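Local structure of germination protein YpeB (Bacillus megaterium QM B1551, 5BOI) at residues P132-M137 and G148-F154; S103-A107 and F118-Q123; E43-L47 and Y59-K65; Q56-M60 and W71-R76. The protein takes part in the germination of bacterial spores, and its PepSY-containing C-terminal region, the part described here, is probably inhibitory. All coordinates share one frame; numbering follows the deposited sequence.

Overall arrangement
All four contacts join antiparallel neighbours in beta hairpins of the PepSY-containing region. Interactions 1 and 2 are centred about 4 and 6 Å from the chain's centre and about 9 Å from each other; strands 134-140 and 115-123 are joined directly, Val135 O and Met137 O meeting the N atoms of Phe120 and Phe118. Interactions 3 and 4, centred about 18 and 17 Å out, share strand 57-63 with Tyr59 and Met60. Val72 N with Phe149 O ties interaction 4 to interaction 1. Interactions 1-3 are partly buried. Interaction 1 combines Val135-phenylalanine packing with a water-bridged strand-to-helix turn, interaction 2 adds Met-aromatic contacts, interaction 3 a hydroxyl-carboxylate bond, and interaction 4, at the surface, ends in charged groups and water.

Interaction 1. Residues P132-M137 and G148-F154; sequences PDSVKM and GFSAKDF
Lys136 and Ser150 form the antiparallel hydrogen-bonded pair of this contact, each satisfying the other's backbone. Lys136 N reaches Ser150 O at 2.9 Å with an N-H...O angle of 168°, and Ser150 N returns the bond to Lys136 O. Beyond it the second strand gives way to a helix, with Ala151 at the N-cap, and the pairing changes: Phe154 N makes only a weak bond to Ser134 O, its angle 129°. Water 1 fills in here, accepting from Asp153 N at 2.8 Å and donating to Ser134 O, and weakly to Ser150 O. Ser134 O therefore has two donors. Asp153 OD2 lies 3.1 Å from Ser134 OG at an angle too poor for a bond; Asp153 OD1 makes a salt bridge with Lys157, and Asp133 OD2 one with Arg161. On the apolar face Val135 divides its methyls: CG1, anti to the backbone N (chi1 177°), lies 3.5 Å from Phe149 CE1, while CG2 meets Phe154 CB, also at 3.5 Å. Phe149 further packs edge-to-face with Phe22 and Phe101. The hairpin is flanked by strand 115-123 beside 134-140 and by strand 69-74 beside 146-150, with helix 85-98 lying against Met137 and Phe149.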
loop_
_atom_site.group_PDB
_atom_site.type_symbol
_atom_site.label_atom_id
_atom_site.label_comp_id
_atom_site.label_asym_id
_atom_site.label_seq_id
_atom_site.Cartn_x
_atom_site.Cartn_y
_atom_site.Cartn_z
ATOM N N PRO A 132 8.712 -3.808 -2.418
ATOM C CA PRO A 132 7.926 -5.056 -2.367
ATOM C C PRO A 132 6.940 -5.144 -1.192
ATOM O O PRO A 132 5.922 -5.829 -1.292
ATOM C CB PRO A 132 9.002 -6.137 -2.224
ATOM C CG PRO A 132 10.225 -5.534 -2.852
ATOM C CD PRO A 132 10.164 -4.085 -2.495
ATOM N N ASP A 133 7.247 -4.460 -0.098
ATOM C CA ASP A 133 6.453 -4.533 1.127
ATOM C C ASP A 133 5.402 -3.418 1.139
ATOM O O ASP A 133 5.577 -2.373 1.787
ATOM C CB ASP A 133 7.369 -4.441 2.350
ATOM C CG ASP A 133 8.321 -5.637 2.454
ATOM O OD1 ASP A 133 8.437 -6.394 1.463
ATOM O OD2 ASP A 133 8.956 -5.820 3.509
ATOM N N SER A 134 4.318 -3.647 0.411
ATOM C CA SER A 134 3.396 -2.560 0.091
ATOM C C SER A 134 1.972 -2.747 0.624
ATOM O O SER A 134 1.497 -3.859 0.871
ATOM C CB SER A 134 3.341 -2.360 -1.428
ATOM O OG SER A 134 2.773 -3.482 -2.093
ATOM N N VAL A 135 1.303 -1.617 0.788
ATOM C CA VAL A 135 -0.088 -1.581 1.222
ATOM C C VAL A 135 -0.850 -0.750 0.200
ATOM O O VAL A 135 -0.403 0.342 -0.168
ATOM C CB VAL A 135 -0.226 -0.986 2.601
ATOM C CG1 VAL A 135 -1.715 -0.889 2.982
ATOM C CG2 VAL A 135 0.538 -1.821 3.631
ATOM N N LYS A 136 -1.989 -1.265 -0.265
ATOM C CA LYS A 136 -2.759 -0.594 -1.300
ATOM C C LYS A 136 -4.060 -0.100 -0.683
ATOM O O LYS A 136 -4.663 -0.806 0.123
ATOM C CB LYS A 136 -3.059 -1.535 -2.467
ATOM C CG LYS A 136 -1.880 -1.791 -3.392
ATOM C CD LYS A 136 -2.041 -3.091 -4.164
ATOM C CE LYS A 136 -0.762 -3.445 -4.908
ATOM N NZ LYS A 136 0.114 -2.250 -5.086
ATOM N N MET A 137 -4.476 1.105 -1.054
ATOM C CA MET A 137 -5.692 1.695 -0.495
ATOM C C MET A 137 -6.511 2.350 -1.575
ATOM O O MET A 137 -5.952 2.920 -2.512
ATOM C CB MET A 137 -5.365 2.738 0.556
ATOM C CG MET A 137 -4.472 2.272 1.654
ATOM S SD MET A 137 -4.643 3.454 2.974
ATOM C CE MET A 137 -6.375 3.258 3.392
ATOM N N GLY A 148 -11.348 0.312 -0.200
ATOM C CA GLY A 148 -10.543 -0.831 -0.563
ATOM C C GLY A 148 -9.246 -0.778 0.224
ATOM O O GLY A 148 -8.776 0.315 0.560
ATOM N N PHE A 149 -8.702 -1.951 0.543
ATOM C CA PHE A 149 -7.470 -2.074 1.339
ATOM C C PHE A 149 -6.809 -3.420 1.066
ATOM O O PHE A 149 -7.482 -4.444 0.984
ATOM C CB PHE A 149 -7.786 -1.910 2.836
ATOM C CG PHE A 149 -6.613 -2.153 3.757
ATOM C CD1 PHE A 149 -5.715 -1.133 4.046
ATOM C CD2 PHE A 149 -6.436 -3.388 4.374
ATOM C CE1 PHE A 149 -4.643 -1.345 4.904
ATOM C CE2 PHE A 149 -5.363 -3.605 5.235
ATOM C CZ PHE A 149 -4.472 -2.579 5.502
ATOM N N SER A 150 -5.486 -3.431 0.916
ATOM C CA SER A 150 -4.789 -4.693 0.817
ATOM C C SER A 150 -3.421 -4.583 1.451
ATOM O O SER A 150 -2.598 -3.795 1.000
ATOM C CB SER A 150 -4.638 -5.132 -0.628
ATOM O OG SER A 150 -3.766 -6.251 -0.693
ATOM N N ALA A 151 -3.190 -5.360 2.498
ATOM C CA ALA A 151 -1.859 -5.398 3.104
ATOM C C ALA A 151 -1.194 -6.742 2.848
ATOM O O ALA A 151 -0.328 -7.171 3.619
ATOM C CB ALA A 151 -1.942 -5.122 4.598
ATOM N N LYS A 152 -1.594 -7.409 1.774
ATOM C CA LYS A 152 -1.102 -8.756 1.517
ATOM C C LYS A 152 0.411 -8.750 1.281
ATOM O O LYS A 152 1.134 -9.557 1.867
ATOM C CB LYS A 152 -1.840 -9.375 0.326
ATOM C CG LYS A 152 -3.297 -9.728 0.641
ATOM C CD LYS A 152 -4.046 -10.251 -0.581
ATOM C CE LYS A 152 -3.791 -11.728 -0.796
ATOM N NZ LYS A 152 -4.848 -12.365 -1.634
ATOM N N ASP A 153 0.887 -7.818 0.455
ATOM C CA ASP A 153 2.318 -7.711 0.173
ATOM C C ASP A 153 3.106 -7.367 1.437
ATOM O O ASP A 153 4.107 -8.001 1.746
ATOM C CB ASP A 153 2.578 -6.658 -0.907
ATOM C CG ASP A 153 2.084 -7.090 -2.277
ATOM O OD1 ASP A 153 2.062 -8.311 -2.536
ATOM O OD2 ASP A 153 1.728 -6.215 -3.096
ATOM N N PHE A 154 2.627 -6.368 2.168
ATOM C CA PHE A 154 3.291 -5.897 3.377
ATOM C C PHE A 154 3.390 -6.975 4.444
ATOM O O PHE A 154 4.439 -7.149 5.061
ATOM C CB PHE A 154 2.547 -4.690 3.942
ATOM C CG PHE A 154 3.149 -4.127 5.200
ATOM C CD1 PHE A 154 4.400 -3.547 5.183
ATOM C CD2 PHE A 154 2.433 -4.136 6.388
ATOM C CE1 PHE A 154 4.950 -3.014 6.341
ATOM C CE2 PHE A 154 2.973 -3.602 7.546
ATOM C CZ PHE A 154 4.233 -3.041 7.521
HETATM O O HOH W 1 -0.512 -5.645 -0.599
#

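Interaction 2. Residues S103-A107 and F118-Q123; sequences SLVMA and FTFVEQ. With SO4 (sulfate ion), chain C.
Strands 104-112 and 115-123 make an antiparallel beta hairpin; within 103-107 and 118-123, Val105 and Val121 are the hydrogen-bonded pair and Leu104-Glu122 and Met106-Phe120 the non-hydrogen-bonded ones. Four backbone bonds join these segments: Val105 N to Val121 O and Val121 N to Val105 O form the central reciprocal pair, Gln123 N to Ser103 O closes one end, and Ala107 N to Thr119 O, 2.7 Å with an angle of 169°, the other. The short segments are strongly twisted, their directions 138° apart. Apolar contacts divide between the two faces. Beside the valine pair, where Val105 CG1 lies 3.9 Å from Val121 CG2, Ala107 CB touches Val121 CG1; on the other face Leu104 CB packs on Phe120 CB. Sulfur-aromatic contacts belong to Met106, whose CG lies over one face of the Phe120 ring, offset toward the rim. The chain stays extended to SD (chi2 173°), which approaches both rings obliquely, 5.0 Å from the Phe118 centroid and 5.2 Å from that of Phe120. Helix 85-98 also packs on both phenylalanines. At the polar end, a sulfate, probably from the crystallisation liquor and also held by Arg187, accepts a weak bond at O1 from Gln123 NE2, 2.7 Å away.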
loop_
_atom_site.group_PDB
_atom_site.type_symbol
_atom_site.label_atom_id
_atom_site.label_comp_id
_atom_site.label_asym_id
_atom_site.label_seq_id
_atom_site.Cartn_x
_atom_site.Cartn_y
_atom_site.Cartn_z
ATOM N N SER A 103 5.252 3.343 9.778
ATOM C CA SER A 103 6.484 3.298 8.983
ATOM C C SER A 103 6.218 3.005 7.506
ATOM O O SER A 103 7.012 2.341 6.842
ATOM C CB SER A 103 7.469 2.269 9.548
ATOM O OG SER A 103 7.045 0.953 9.240
ATOM N N LEU A 104 5.101 3.519 7.009
ATOM C CA LEU A 104 4.801 3.462 5.573
ATOM C C LEU A 104 4.974 4.845 4.961
ATOM O O LEU A 104 4.798 5.854 5.647
ATOM C CB LEU A 104 3.382 2.947 5.369
ATOM C CG LEU A 104 3.169 1.480 5.751
ATOM C CD1 LEU A 104 1.696 1.163 5.816
ATOM C CD2 LEU A 104 3.832 0.575 4.719
ATOM N N VAL A 105 5.323 4.909 3.679
ATOM C CA VAL A 105 5.366 6.191 2.987
ATOM C C VAL A 105 4.658 6.031 1.635
ATOM O O VAL A 105 4.677 4.945 1.062
ATOM C CB VAL A 105 6.819 6.663 2.813
ATOM C CG1 VAL A 105 7.636 5.590 2.133
ATOM C CG2 VAL A 105 6.892 7.982 2.046
ATOM N N MET A 106 4.031 7.088 1.133
ATOM C CA MET A 106 3.237 6.949 -0.104
ATOM C C MET A 106 4.162 6.801 -1.304
ATOM O O MET A 106 5.162 7.518 -1.418
ATOM C CB MET A 106 2.310 8.138 -0.318
ATOM C CG MET A 106 1.379 7.946 -1.529
ATOM S SD MET A 106 0.232 9.306 -1.550
ATOM C CE MET A 106 1.426 10.630 -1.379
ATOM N N ALA A 107 3.828 5.869 -2.196
ATOM C CA ALA A 107 4.613 5.646 -3.403
ATOM C C ALA A 107 3.855 5.978 -4.692
ATOM O O ALA A 107 4.469 6.413 -5.677
ATOM C CB ALA A 107 5.094 4.200 -3.453
ATOM N N PHE A 118 -4.167 4.549 -3.892
ATOM C CA PHE A 118 -2.858 4.829 -3.319
ATOM C C PHE A 118 -2.065 3.564 -3.032
ATOM O O PHE A 118 -2.638 2.541 -2.653
ATOM C CB PHE A 118 -3.022 5.605 -2.015
ATOM C CG PHE A 118 -3.834 6.841 -2.158
ATOM C CD1 PHE A 118 -3.322 7.933 -2.826
ATOM C CD2 PHE A 118 -5.112 6.917 -1.629
ATOM C CE1 PHE A 118 -4.063 9.079 -2.967
ATOM C CE2 PHE A 118 -5.854 8.080 -1.754
ATOM C CZ PHE A 118 -5.325 9.157 -2.430
ATOM N N THR A 119 -0.748 3.639 -3.216
ATOM C CA THR A 119 0.141 2.571 -2.754
ATOM C C THR A 119 1.151 3.170 -1.781
ATOM O O THR A 119 1.718 4.228 -2.049
ATOM C CB THR A 119 0.888 1.884 -3.911
ATOM O OG1 THR A 119 -0.062 1.370 -4.860
ATOM C CG2 THR A 119 1.763 0.748 -3.370
ATOM N N PHE A 120 1.340 2.508 -0.638
ATOM C CA PHE A 120 2.301 2.929 0.368
ATOM C C PHE A 120 3.331 1.823 0.479
ATOM O O PHE A 120 2.994 0.661 0.224
ATOM C CB PHE A 120 1.618 3.129 1.732
ATOM C CG PHE A 120 0.678 4.296 1.776
ATOM C CD1 PHE A 120 -0.597 4.204 1.227
ATOM C CD2 PHE A 120 1.069 5.489 2.352
ATOM C CE1 PHE A 120 -1.476 5.281 1.266
ATOM C CE2 PHE A 120 0.193 6.574 2.386
ATOM C CZ PHE A 120 -1.075 6.466 1.838
ATOM N N VAL A 121 4.578 2.149 0.844
ATOM C CA VAL A 121 5.591 1.118 1.016
ATOM C C VAL A 121 6.325 1.256 2.349
ATOM O O VAL A 121 6.402 2.340 2.928
ATOM C CB VAL A 121 6.642 1.131 -0.110
ATOM C CG1 VAL A 121 5.989 0.848 -1.464
ATOM C CG2 VAL A 121 7.391 2.479 -0.148
ATOM N N GLU A 122 6.879 0.143 2.813
ATOM C CA GLU A 122 7.575 0.115 4.080
ATOM C C GLU A 122 8.855 0.932 4.016
ATOM O O GLU A 122 9.576 0.930 3.003
ATOM C CB GLU A 122 7.895 -1.319 4.489
ATOM C CG GLU A 122 8.556 -1.407 5.864
ATOM C CD GLU A 122 9.092 -2.782 6.164
ATOM O OE1 GLU A 122 9.325 -3.548 5.204
ATOM O OE2 GLU A 122 9.284 -3.096 7.357
ATOM N N GLN A 123 9.137 1.624 5.114
ATOM C CA GLN A 123 10.383 2.351 5.253
ATOM C C GLN A 123 11.161 1.739 6.436
ATOM O O GLN A 123 10.594 1.587 7.521
ATOM C CB GLN A 123 10.043 3.833 5.438
ATOM C CG GLN A 123 11.062 4.747 6.042
ATOM C CD GLN A 123 10.477 6.138 6.216
ATOM O OE1 GLN A 123 9.725 6.398 7.158
ATOM N NE2 GLN A 123 10.792 7.030 5.286
HETATM S S SO4 C . 12.344 10.873 5.488
HETATM O O1 SO4 C . 11.819 9.532 5.747
HETATM O O2 SO4 C . 11.966 11.301 4.145
HETATM O O3 SO4 C . 13.804 10.878 5.608
HETATM O O4 SO4 C . 11.762 11.802 6.461
#

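Interaction 3. Residues E43-L47 and Y59-K65; sequences EVYSL and YMDITQK
Tyr45 and Gln64 meet because each swings CG anti to its own carbonyl carbon (chi1 -64° and -75°). The glutamine chain, extended beyond CG, then runs across the tyrosine ring at about a right angle. Its CG sits over one face, 3.7 Å from the ring centroid, a CH-pi contact displaced toward the rim, where CE2 lies nearest. On its far end Gln64 OE1 is taken by Ser36 OG, and Tyr45 OH by Val10 O, so both polar tips are held outside the pair. Asp61 and Ser46 have the same kind of first torsion, and their side chains leave the opposite face of the strands: Ser46 OG donates to Asp61 OD1 at 2.7 Å, meeting it nearly along the C-O direction. Val44 CG1 packs against that carboxylate, 3.4 Å from OD1. Reciprocal backbone bonds join Tyr45 with Ile62 and Leu47 with Met60, Tyr45 N to Ile62 O measuring 2.8 Å; at the hairpin's end Gln64 N reaches Glu43 O from well above the carbonyl plane. The faces thus differ in chemistry. Tyr45, Leu47, Met60 and Ile62 turn to helix 12-22, whereas the Ser46 hydroxyl would probably stabilise the negative charge of Asp61 on the other.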
loop_
_atom_site.group_PDB
_atom_site.type_symbol
_atom_site.label_atom_id
_atom_site.label_comp_id
_atom_site.label_asym_id
_atom_site.label_seq_id
_atom_site.Cartn_x
_atom_site.Cartn_y
_atom_site.Cartn_z
ATOM N N GLU A 43 -4.659 -19.599 6.107
ATOM C CA GLU A 43 -5.737 -19.650 7.080
ATOM C C GLU A 43 -6.336 -18.265 7.245
ATOM O O GLU A 43 -5.735 -17.382 7.859
ATOM C CB GLU A 43 -5.232 -20.189 8.415
ATOM C CG GLU A 43 -4.794 -21.639 8.342
ATOM C CD GLU A 43 -4.299 -22.166 9.670
ATOM O OE1 GLU A 43 -3.334 -21.589 10.219
ATOM O OE2 GLU A 43 -4.868 -23.164 10.159
ATOM N N VAL A 44 -7.526 -18.081 6.683
ATOM C CA VAL A 44 -8.161 -16.770 6.608
ATOM C C VAL A 44 -9.667 -16.868 6.881
ATOM O O VAL A 44 -10.305 -17.862 6.520
ATOM C CB VAL A 44 -7.909 -16.129 5.213
ATOM C CG1 VAL A 44 -8.795 -14.914 4.980
ATOM C CG2 VAL A 44 -6.441 -15.758 5.047
ATOM N N TYR A 45 -10.221 -15.853 7.544
ATOM C CA TYR A 45 -11.669 -15.701 7.664
ATOM C C TYR A 45 -12.216 -14.746 6.610
ATOM O O TYR A 45 -11.870 -13.565 6.598
ATOM C CB TYR A 45 -12.061 -15.192 9.053
ATOM C CG TYR A 45 -11.731 -16.150 10.169
ATOM C CD1 TYR A 45 -12.562 -17.230 10.438
ATOM C CD2 TYR A 45 -10.629 -15.950 10.988
ATOM C CE1 TYR A 45 -12.279 -18.114 11.456
ATOM C CE2 TYR A 45 -10.347 -16.823 12.025
ATOM C CZ TYR A 45 -11.174 -17.904 12.249
ATOM O OH TYR A 45 -10.903 -18.784 13.267
ATOM N N SER A 46 -13.066 -15.256 5.724
ATOM C CA SER A 46 -13.693 -14.426 4.694
ATOM C C SER A 46 -15.032 -13.888 5.178
ATOM O O SER A 46 -15.969 -14.652 5.410
ATOM C CB SER A 46 -13.892 -15.214 3.398
ATOM O OG SER A 46 -12.712 -15.230 2.618
ATOM N N LEU A 47 -15.122 -12.571 5.312
ATOM C CA LEU A 47 -16.329 -11.941 5.826
ATOM C C LEU A 47 -17.095 -11.232 4.723
ATOM O O LEU A 47 -16.497 -10.634 3.822
ATOM C CB LEU A 47 -15.993 -10.945 6.938
ATOM C CG LEU A 47 -15.568 -11.478 8.308
ATOM C CD1 LEU A 47 -14.282 -12.289 8.236
ATOM C CD2 LEU A 47 -15.395 -10.320 9.266
ATOM N N TYR A 59 -16.507 -6.957 1.629
ATOM C CA TYR A 59 -15.802 -8.214 1.794
ATOM C C TYR A 59 -14.489 -7.954 2.507
ATOM O O TYR A 59 -13.732 -7.063 2.130
ATOM C CB TYR A 59 -15.563 -8.882 0.438
ATOM C CG TYR A 59 -16.814 -8.955 -0.410
ATOM C CD1 TYR A 59 -17.197 -7.885 -1.216
ATOM C CD2 TYR A 59 -17.625 -10.080 -0.388
ATOM C CE1 TYR A 59 -18.348 -7.944 -1.990
ATOM C CE2 TYR A 59 -18.773 -10.148 -1.156
ATOM C CZ TYR A 59 -19.130 -9.077 -1.953
ATOM O OH TYR A 59 -20.273 -9.138 -2.718
ATOM N N MET A 60 -14.223 -8.733 3.541
ATOM C CA MET A 60 -13.033 -8.517 4.331
ATOM C C MET A 60 -12.380 -9.826 4.706
ATOM O O MET A 60 -13.045 -10.764 5.149
ATOM C CB MET A 60 -13.361 -7.727 5.595
ATOM C CG MET A 60 -12.121 -7.457 6.435
ATOM S SD MET A 60 -12.389 -6.203 7.704
ATOM C CE MET A 60 -10.712 -5.966 8.302
ATOM N N ASP A 61 -11.067 -9.882 4.534
ATOM C CA ASP A 61 -10.315 -11.051 4.931
ATOM C C ASP A 61 -9.400 -10.719 6.105
ATOM O O ASP A 61 -8.738 -9.675 6.141
ATOM C CB ASP A 61 -9.518 -11.600 3.748
ATOM C CG ASP A 61 -10.419 -12.182 2.663
ATOM O OD1 ASP A 61 -10.805 -13.363 2.787
ATOM O OD2 ASP A 61 -10.743 -11.464 1.690
ATOM N N ILE A 62 -9.398 -11.612 7.081
ATOM C CA ILE A 62 -8.574 -11.467 8.269
ATOM C C ILE A 62 -7.838 -12.776 8.507
ATOM O O ILE A 62 -8.372 -13.854 8.246
ATOM C CB ILE A 62 -9.417 -11.095 9.505
ATOM C CG1 ILE A 62 -10.387 -9.954 9.171
ATOM C CG2 ILE A 62 -8.528 -10.756 10.693
ATOM C CD1 ILE A 62 -11.046 -9.325 10.374
ATOM N N THR A 63 -6.607 -12.683 8.985
ATOM C CA THR A 63 -5.802 -13.872 9.205
ATOM C C THR A 63 -6.352 -14.649 10.396
ATOM O O THR A 63 -6.626 -14.072 11.450
ATOM C CB THR A 63 -4.323 -13.511 9.436
ATOM O OG1 THR A 63 -4.218 -12.571 10.512
ATOM C CG2 THR A 63 -3.745 -12.878 8.187
ATOM N N GLN A 64 -6.535 -15.954 10.212
ATOM C CA GLN A 64 -6.991 -16.811 11.295
ATOM C C GLN A 64 -6.006 -16.697 12.456
ATOM O O GLN A 64 -6.394 -16.723 13.629
ATOM C CB GLN A 64 -7.127 -18.264 10.831
ATOM C CG GLN A 64 -8.348 -18.535 9.960
ATOM C CD GLN A 64 -8.540 -20.009 9.654
ATOM O OE1 GLN A 64 -8.693 -20.399 8.495
ATOM N NE2 GLN A 64 -8.540 -20.835 10.693
ATOM N N LYS A 65 -4.733 -16.555 12.114
ATOM C CA LYS A 65 -3.703 -16.318 13.100
ATOM C C LYS A 65 -3.476 -14.824 13.327
ATOM O O LYS A 65 -3.273 -14.049 12.384
ATOM C CB LYS A 65 -2.421 -17.026 12.665
ATOM C CG LYS A 65 -1.753 -16.435 11.440
ATOM C CD LYS A 65 -0.446 -17.125 11.053
ATOM C CE LYS A 65 0.310 -17.727 12.227
ATOM N NZ LYS A 65 1.308 -18.692 11.679
#

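Interaction 4. Residues Q56-M60 and W71-R76; sequences QETYM and WVLEDR
Met60 and Val72, both buried, form the tight part of this hairpin contact. With chi1 at -179° the methionine side chain runs out fully extended; its CG lies 3.7 Å from Val72 CG2, and SD and CE pass the same methyl. The opposite face is more open: there the partly exposed Trp71 brings CZ3 to 4.0 Å from Tyr59 CB. Between the two faces the backbones are closely matched: Tyr59 N to Leu73 O, 2.8 Å and nearly straight at 174°, is answered by Leu73 N to Tyr59 O. Toward Gln56 the contact loosens. Thr58 and Glu74 still lie side by side, with Thr58 OG1 3.3 Å from Glu74 CG, but Asp75 N reaches Glu57 O at a longer 3.2 Å. Past that point water 2 bridges the strands, accepting from Glu57 N and donating to Asp75 O. Here Asp75, exposed to solvent, is the centre of an inverse gamma turn, and its CB lies at the edge of the Tyr59 ring. At this end the Gln56 side chain crosses that of Arg76 at about a right angle. Strands 44-50 and 146-150 flank the hairpin on its two sides, and helix 12-22 packs over Met60 and Val72 through Phe22.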
loop_
_atom_site.group_PDB
_atom_site.type_symbol
_atom_site.label_atom_id
_atom_site.label_comp_id
_atom_site.label_asym_id
_atom_site.label_seq_id
_atom_site.Cartn_x
_atom_site.Cartn_y
_atom_site.Cartn_z
ATOM N N GLN A 56 -25.701 -2.776 0.278
ATOM C CA GLN A 56 -24.287 -2.719 -0.066
ATOM C C GLN A 56 -23.494 -3.774 0.700
ATOM O O GLN A 56 -23.647 -3.920 1.916
ATOM C CB GLN A 56 -23.715 -1.326 0.233
ATOM C CG GLN A 56 -24.124 -0.217 -0.733
ATOM C CD GLN A 56 -23.464 -0.329 -2.104
ATOM O OE1 GLN A 56 -22.735 -1.283 -2.385
ATOM N NE2 GLN A 56 -23.713 0.658 -2.959
ATOM N N GLU A 57 -22.636 -4.499 -0.008
ATOM C CA GLU A 57 -21.845 -5.544 0.622
ATOM C C GLU A 57 -20.363 -5.195 0.668
ATOM O O GLU A 57 -19.818 -4.591 -0.259
ATOM C CB GLU A 57 -22.042 -6.871 -0.102
ATOM C CG GLU A 57 -23.468 -7.382 -0.073
ATOM C CD GLU A 57 -23.606 -8.731 -0.739
ATOM O OE1 GLU A 57 -22.735 -9.596 -0.513
ATOM O OE2 GLU A 57 -24.581 -8.927 -1.495
ATOM N N THR A 58 -19.726 -5.579 1.767
ATOM C CA THR A 58 -18.298 -5.369 1.967
ATOM C C THR A 58 -17.647 -6.710 2.263
ATOM O O THR A 58 -18.172 -7.509 3.048
ATOM C CB THR A 58 -18.019 -4.384 3.125
ATOM O OG1 THR A 58 -18.499 -3.084 2.764
ATOM C CG2 THR A 58 -16.511 -4.303 3.434
ATOM N N TYR A 59 -16.507 -6.957 1.629
ATOM C CA TYR A 59 -15.802 -8.214 1.794
ATOM C C TYR A 59 -14.489 -7.954 2.507
ATOM O O TYR A 59 -13.732 -7.063 2.130
ATOM C CB TYR A 59 -15.563 -8.882 0.438
ATOM C CG TYR A 59 -16.814 -8.955 -0.410
ATOM C CD1 TYR A 59 -17.197 -7.885 -1.216
ATOM C CD2 TYR A 59 -17.625 -10.080 -0.388
ATOM C CE1 TYR A 59 -18.348 -7.944 -1.990
ATOM C CE2 TYR A 59 -18.773 -10.148 -1.156
ATOM C CZ TYR A 59 -19.130 -9.077 -1.953
ATOM O OH TYR A 59 -20.273 -9.138 -2.718
ATOM N N MET A 60 -14.223 -8.733 3.541
ATOM C CA MET A 60 -13.033 -8.517 4.331
ATOM C C MET A 60 -12.380 -9.826 4.706
ATOM O O MET A 60 -13.045 -10.764 5.149
ATOM C CB MET A 60 -13.361 -7.727 5.595
ATOM C CG MET A 60 -12.121 -7.457 6.435
ATOM S SD MET A 60 -12.389 -6.203 7.704
ATOM C CE MET A 60 -10.712 -5.966 8.302
ATOM N N TRP A 71 -7.233 -7.834 3.825
ATOM C CA TRP A 71 -7.804 -7.354 2.565
ATOM C C TRP A 71 -9.243 -6.890 2.786
ATOM O O TRP A 71 -9.967 -7.477 3.589
ATOM C CB TRP A 71 -7.736 -8.460 1.502
ATOM C CG TRP A 71 -8.187 -8.051 0.121
ATOM C CD1 TRP A 71 -7.428 -7.467 -0.858
ATOM C CD2 TRP A 71 -9.496 -8.220 -0.439
ATOM N NE1 TRP A 71 -8.190 -7.251 -1.987
ATOM C CE2 TRP A 71 -9.463 -7.706 -1.755
ATOM C CE3 TRP A 71 -10.697 -8.750 0.047
ATOM C CZ2 TRP A 71 -10.582 -7.707 -2.588
ATOM C CZ3 TRP A 71 -11.810 -8.750 -0.787
ATOM C CH2 TRP A 71 -11.739 -8.234 -2.087
ATOM N N VAL A 72 -9.632 -5.816 2.103
ATOM C CA VAL A 72 -10.985 -5.252 2.196
ATOM C C VAL A 72 -11.469 -4.765 0.845
ATOM O O VAL A 72 -10.709 -4.199 0.053
ATOM C CB VAL A 72 -11.070 -4.052 3.193
ATOM C CG1 VAL A 72 -12.436 -3.340 3.088
ATOM C CG2 VAL A 72 -10.817 -4.496 4.617
ATOM N N LEU A 73 -12.743 -4.986 0.560
ATOM C CA LEU A 73 -13.347 -4.310 -0.574
ATOM C C LEU A 73 -14.807 -4.008 -0.291
ATOM O O LEU A 73 -15.581 -4.916 0.007
ATOM C CB LEU A 73 -13.224 -5.147 -1.843
ATOM C CG LEU A 73 -13.797 -4.401 -3.049
ATOM C CD1 LEU A 73 -13.129 -3.037 -3.171
ATOM C CD2 LEU A 73 -13.632 -5.208 -4.328
ATOM N N GLU A 74 -15.152 -2.722 -0.342
ATOM C CA GLU A 74 -16.539 -2.284 -0.282
ATOM C C GLU A 74 -16.989 -2.111 -1.714
ATOM O O GLU A 74 -16.517 -1.203 -2.397
ATOM C CB GLU A 74 -16.696 -0.968 0.488
ATOM C CG GLU A 74 -16.135 -0.980 1.907
ATOM C CD GLU A 74 -16.509 0.271 2.694
ATOM O OE1 GLU A 74 -17.411 1.019 2.244
ATOM O OE2 GLU A 74 -15.897 0.507 3.763
ATOM N N ASP A 75 -17.884 -2.981 -2.170
ATOM C CA ASP A 75 -18.291 -2.994 -3.574
ATOM C C ASP A 75 -19.338 -1.922 -3.854
ATOM O O ASP A 75 -20.540 -2.198 -3.902
ATOM C CB ASP A 75 -18.816 -4.372 -3.966
ATOM C CG ASP A 75 -19.038 -4.504 -5.457
ATOM O OD1 ASP A 75 -18.340 -3.814 -6.231
ATOM O OD2 ASP A 75 -19.913 -5.297 -5.851
ATOM N N ARG A 76 -18.856 -0.701 -4.055
ATOM C CA ARG A 76 -19.700 0.484 -4.089
ATOM C C ARG A 76 -19.183 1.484 -5.119
ATOM O O ARG A 76 -17.995 1.802 -5.140
ATOM C CB ARG A 76 -19.748 1.126 -2.698
ATOM C CG ARG A 76 -20.780 2.225 -2.541
ATOM C CD ARG A 76 -20.915 2.662 -1.081
ATOM N NE ARG A 76 -19.922 3.656 -0.674
ATOM C CZ ARG A 76 -18.868 3.401 0.097
ATOM N NH1 ARG A 76 -18.031 4.381 0.418
ATOM N NH2 ARG A 76 -18.652 2.174 0.554
HETATM O O HOH W 2 -22.655 -4.147 -2.759
#